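PDB 4L7A: uncharacterized protein from Bacteroides caccae, which is of unknown function but is probably a zinc-dependent metallopeptidase. Local coordinates for residues L116-L126 with Y137-F146. Sequence-based numbering, arbitrary orientation.
Sequences LKVTLYMGNWL and YYFKVMHHEF
Tyr138 OH donates a hydrogen bond to the backbone carbonyl oxygen of Tyr121, with OH and O 2.6 Å apart. The hydroxyl is tilted 33° from the carbonyl plane, whereas the acceptor lies at the edge of the phenol ring, near its plane. Leu126 CD1 and Met122 CB each come within 3.5 Å of Tyr138 OH, and Leu120 CD2 packs beside the ring, 3.7 Å from Tyr138 CD1. A phenylalanine at Tyr138 would probably leave the Tyr121 carbonyl without this donor and the ring less firmly fixed to the strand. Within the type I turn 123-126, Trp125 turns its edge to the face of Tyr137, with planes at 85° and centroids 5.5 Å apart; the indole NE1 bonds to the carbonyl of Ser99. Toward the other end, Val118 CG1 meets CG of Met142, which is a selenomethionine, and Leu116, its CG anti to the backbone N, brings CD2 to 3.9 Å from Glu145 CB. Strand 116-122 and helix segment 137-146 run antiparallel (172°), their axes 9.9 Å apart: helix 131-153, where an HEXXH motif begins at His144 and continues with Glu145 and Phe146, packs on the mixed sheet, consistent with a zinc-binding, catalytic helix as in zincin-type metallopeptidases.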
loop_
_atom_site.group_PDB
_atom_site.type_symbol
_atom_site.label_atom_id
_atom_site.label_comp_id
_atom_site.label_asym_id
_atom_site.label_seq_id
_atom_site.Cartn_x
_atom_site.Cartn_y
_atom_site.Cartn_z
ATOM N N LEU A 116 3.716 -8.891 9.403
ATOM C CA LEU A 116 2.502 -8.186 9.070
ATOM C C LEU A 116 1.460 -9.038 8.345
ATOM O O LEU A 116 1.787 -9.797 7.405
ATOM C CB LEU A 116 2.838 -6.989 8.176
ATOM C CG LEU A 116 1.723 -6.084 7.692
ATOM C CD1 LEU A 116 1.100 -5.327 8.828
ATOM C CD2 LEU A 116 2.305 -5.150 6.715
ATOM N N LYS A 117 0.204 -8.902 8.805
ATOM C CA LYS A 117 -0.941 -9.364 8.076
ATOM C C LYS A 117 -1.756 -8.179 7.514
ATOM O O LYS A 117 -2.013 -7.227 8.219
ATOM C CB LYS A 117 -1.797 -10.201 8.985
ATOM C CG LYS A 117 -3.067 -10.699 8.310
ATOM C CD LYS A 117 -3.824 -11.671 9.184
ATOM C CE LYS A 117 -4.792 -10.939 10.083
ATOM N NZ LYS A 117 -5.075 -11.718 11.352
ATOM N N VAL A 118 -2.078 -8.220 6.229
ATOM C CA VAL A 118 -2.932 -7.212 5.550
ATOM C C VAL A 118 -4.206 -7.923 5.082
ATOM O O VAL A 118 -4.136 -8.951 4.413
ATOM C CB VAL A 118 -2.240 -6.583 4.340
ATOM C CG1 VAL A 118 -3.097 -5.463 3.699
ATOM C CG2 VAL A 118 -0.940 -5.916 4.695
ATOM N N THR A 119 -5.350 -7.371 5.420
ATOM C CA THR A 119 -6.597 -7.872 4.963
ATOM C C THR A 119 -7.206 -6.843 4.058
ATOM O O THR A 119 -7.264 -5.686 4.418
ATOM C CB THR A 119 -7.548 -8.102 6.136
ATOM O OG1 THR A 119 -6.979 -9.102 6.983
ATOM C CG2 THR A 119 -8.904 -8.567 5.657
ATOM N N LEU A 120 -7.640 -7.256 2.881
ATOM C CA LEU A 120 -8.280 -6.377 1.974
ATOM C C LEU A 120 -9.743 -6.800 1.823
ATOM O O LEU A 120 -10.031 -7.964 1.530
ATOM C CB LEU A 120 -7.615 -6.440 0.625
ATOM C CG LEU A 120 -6.101 -6.276 0.567
ATOM C CD1 LEU A 120 -5.641 -6.426 -0.839
ATOM C CD2 LEU A 120 -5.751 -4.895 1.092
ATOM N N TYR A 121 -10.640 -5.827 1.963
ATOM C CA TYR A 121 -12.051 -6.015 1.785
ATOM C C TYR A 121 -12.368 -5.600 0.351
ATOM O O TYR A 121 -12.000 -4.493 -0.108
ATOM C CB TYR A 121 -12.836 -5.193 2.835
ATOM C CG TYR A 121 -12.654 -5.750 4.209
ATOM C CD1 TYR A 121 -11.624 -5.365 5.031
ATOM C CD2 TYR A 121 -13.553 -6.696 4.704
ATOM C CE1 TYR A 121 -11.473 -5.938 6.307
ATOM C CE2 TYR A 121 -13.428 -7.241 5.948
ATOM C CZ TYR A 121 -12.377 -6.887 6.744
ATOM O OH TYR A 121 -12.319 -7.479 8.000
HETATM N N MSE A 122 -13.071 -6.490 -0.345
HETATM C CA MSE A 122 -13.363 -6.297 -1.752
HETATM C C MSE A 122 -14.734 -6.796 -2.171
HETATM O O MSE A 122 -15.339 -7.575 -1.483
HETATM C CB MSE A 122 -12.298 -6.992 -2.655
HETATM C CG MSE A 122 -11.644 -8.217 -2.095
HETATM SE SE MSE A 122 -12.735 -9.848 -1.930
HETATM C CE MSE A 122 -12.650 -10.515 -3.753
ATOM N N GLY A 123 -15.163 -6.360 -3.349
ATOM C CA GLY A 123 -16.435 -6.772 -3.944
ATOM C C GLY A 123 -16.565 -6.077 -5.282
ATOM O O GLY A 123 -15.719 -5.264 -5.648
ATOM N N ASN A 124 -17.561 -6.408 -6.051
ATOM C CA ASN A 124 -17.540 -5.895 -7.423
ATOM C C ASN A 124 -18.053 -4.432 -7.496
ATOM O O ASN A 124 -18.229 -3.923 -8.584
ATOM C CB ASN A 124 -18.220 -6.856 -8.417
ATOM C CG ASN A 124 -19.666 -7.030 -8.126
ATOM O OD1 ASN A 124 -20.219 -6.375 -7.231
ATOM N ND2 ASN A 124 -20.324 -7.887 -8.901
ATOM N N TRP A 125 -18.252 -3.775 -6.335
ATOM C CA TRP A 125 -18.293 -2.307 -6.280
ATOM C C TRP A 125 -16.940 -1.679 -6.713
ATOM O O TRP A 125 -16.855 -0.473 -6.905
ATOM C CB TRP A 125 -18.644 -1.779 -4.885
ATOM C CG TRP A 125 -17.902 -2.461 -3.772
ATOM C CD1 TRP A 125 -18.343 -3.563 -3.044
ATOM C CD2 TRP A 125 -16.592 -2.152 -3.253
ATOM N NE1 TRP A 125 -17.391 -3.920 -2.128
ATOM C CE2 TRP A 125 -16.327 -3.069 -2.210
ATOM C CE3 TRP A 125 -15.620 -1.206 -3.572
ATOM C CZ2 TRP A 125 -15.132 -3.079 -1.514
ATOM C CZ3 TRP A 125 -14.437 -1.203 -2.849
ATOM C CH2 TRP A 125 -14.204 -2.137 -1.834
ATOM N N LEU A 126 -15.877 -2.480 -6.776
ATOM C CA LEU A 126 -14.555 -2.013 -7.168
ATOM C C LEU A 126 -14.470 -1.684 -8.671
ATOM O O LEU A 126 -14.904 -2.465 -9.466
ATOM C CB LEU A 126 -13.511 -3.110 -6.923
ATOM C CG LEU A 126 -12.763 -3.214 -5.611
ATOM C CD1 LEU A 126 -11.966 -4.557 -5.575
ATOM C CD2 LEU A 126 -11.837 -2.002 -5.492
ATOM N N TYR A 137 -8.112 2.866 -1.642
ATOM C CA TYR A 137 -8.614 1.782 -0.870
ATOM C C TYR A 137 -7.519 0.882 -0.307
ATOM O O TYR A 137 -7.703 0.300 0.744
ATOM C CB TYR A 137 -9.514 0.886 -1.759
ATOM C CG TYR A 137 -10.758 1.523 -2.316
ATOM C CD1 TYR A 137 -11.435 2.519 -1.619
ATOM C CD2 TYR A 137 -11.275 1.127 -3.559
ATOM C CE1 TYR A 137 -12.596 3.118 -2.148
ATOM C CE2 TYR A 137 -12.439 1.728 -4.094
ATOM C CZ TYR A 137 -13.094 2.702 -3.370
ATOM O OH TYR A 137 -14.222 3.312 -3.883
ATOM N N TYR A 138 -6.426 0.724 -1.055
ATOM C CA TYR A 138 -5.480 -0.332 -0.841
ATOM C C TYR A 138 -4.028 0.054 -0.917
ATOM O O TYR A 138 -3.333 -0.217 0.041
ATOM C CB TYR A 138 -5.661 -1.474 -1.829
ATOM C CG TYR A 138 -7.039 -2.064 -1.939
ATOM C CD1 TYR A 138 -7.753 -2.474 -0.806
ATOM C CD2 TYR A 138 -7.608 -2.250 -3.166
ATOM C CE1 TYR A 138 -9.030 -3.043 -0.907
ATOM C CE2 TYR A 138 -8.862 -2.849 -3.311
ATOM C CZ TYR A 138 -9.588 -3.237 -2.168
ATOM O OH TYR A 138 -10.830 -3.829 -2.339
ATOM N N PHE A 139 -3.548 0.643 -2.026
ATOM C CA PHE A 139 -2.103 0.674 -2.201
ATOM C C PHE A 139 -1.419 1.716 -1.335
ATOM O O PHE A 139 -0.318 1.488 -0.872
ATOM C CB PHE A 139 -1.682 0.898 -3.656
ATOM C CG PHE A 139 -1.952 -0.261 -4.535
ATOM C CD1 PHE A 139 -1.381 -1.484 -4.269
ATOM C CD2 PHE A 139 -2.729 -0.122 -5.644
ATOM C CE1 PHE A 139 -1.681 -2.587 -5.068
ATOM C CE2 PHE A 139 -2.990 -1.185 -6.459
ATOM C CZ PHE A 139 -2.495 -2.418 -6.162
ATOM N N LYS A 140 -2.062 2.863 -1.121
ATOM C CA LYS A 140 -1.467 3.894 -0.246
ATOM C C LYS A 140 -1.101 3.311 1.135
ATOM O O LYS A 140 0.038 3.432 1.624
ATOM C CB LYS A 140 -2.383 5.117 -0.136
ATOM C CG LYS A 140 -2.214 5.982 1.106
ATOM C CD LYS A 140 -0.984 6.806 0.939
ATOM C CE LYS A 140 -0.577 7.519 2.252
ATOM N NZ LYS A 140 -1.710 8.086 3.018
ATOM N N VAL A 141 -2.083 2.741 1.804
ATOM C CA VAL A 141 -1.820 2.138 3.127
ATOM C C VAL A 141 -0.787 1.014 3.075
ATOM O O VAL A 141 0.049 0.879 3.977
ATOM C CB VAL A 141 -3.114 1.595 3.756
ATOM C CG1 VAL A 141 -2.819 0.924 5.012
ATOM C CG2 VAL A 141 -4.042 2.793 4.038
HETATM N N MSE A 142 -0.821 0.217 2.029
HETATM C CA MSE A 142 0.170 -0.828 1.887
HETATM C C MSE A 142 1.604 -0.296 1.825
HETATM O O MSE A 142 2.440 -0.734 2.595
HETATM C CB MSE A 142 -0.133 -1.734 0.679
HETATM C CG MSE A 142 -1.372 -2.616 0.938
HETATM SE SE MSE A 142 -2.062 -3.429 -0.705
HETATM C CE MSE A 142 -0.979 -5.054 -0.591
ATOM N N HIS A 143 1.875 0.630 0.894
ATOM C CA HIS A 143 3.205 1.226 0.815
ATOM C C HIS A 143 3.601 1.886 2.116
ATOM O O HIS A 143 4.766 1.901 2.491
ATOM C CB HIS A 143 3.354 2.234 -0.342
ATOM C CG HIS A 143 3.195 1.610 -1.681
ATOM N ND1 HIS A 143 4.094 0.675 -2.168
ATOM C CD2 HIS A 143 2.216 1.721 -2.613
ATOM C CE1 HIS A 143 3.691 0.260 -3.355
ATOM N NE2 HIS A 143 2.541 0.857 -3.641
ATOM N N HIS A 144 2.639 2.419 2.834
ATOM C CA HIS A 144 2.944 3.048 4.114
ATOM C C HIS A 144 3.507 1.953 5.057
ATOM O O HIS A 144 4.528 2.131 5.672
ATOM C CB HIS A 144 1.711 3.740 4.718
ATOM C CG HIS A 144 1.885 4.178 6.145
ATOM N ND1 HIS A 144 1.688 5.479 6.553
ATOM C CD2 HIS A 144 2.194 3.481 7.266
ATOM C CE1 HIS A 144 1.886 5.567 7.862
ATOM N NE2 HIS A 144 2.160 4.354 8.324
ATOM N N GLU A 145 2.819 0.838 5.170
ATOM C CA GLU A 145 3.226 -0.267 6.078
ATOM C C GLU A 145 4.513 -0.919 5.649
ATOM O O GLU A 145 5.326 -1.273 6.514
ATOM C CB GLU A 145 2.140 -1.296 6.146
ATOM C CG GLU A 145 0.847 -0.757 6.808
ATOM C CD GLU A 145 1.029 -0.503 8.301
ATOM O OE1 GLU A 145 1.706 -1.337 8.979
ATOM O OE2 GLU A 145 0.547 0.534 8.791
ATOM N N PHE A 146 4.726 -1.058 4.338
ATOM C CA PHE A 146 5.994 -1.602 3.874
ATOM C C PHE A 146 7.149 -0.680 4.243
ATOM O O PHE A 146 8.169 -1.146 4.731
ATOM C CB PHE A 146 5.984 -1.944 2.405
ATOM C CG PHE A 146 4.816 -2.784 1.989
ATOM C CD1 PHE A 146 4.166 -3.624 2.877
ATOM C CD2 PHE A 146 4.346 -2.723 0.694
ATOM C CE1 PHE A 146 3.063 -4.375 2.461
ATOM C CE2 PHE A 146 3.276 -3.492 0.283
ATOM C CZ PHE A 146 2.634 -4.303 1.164
#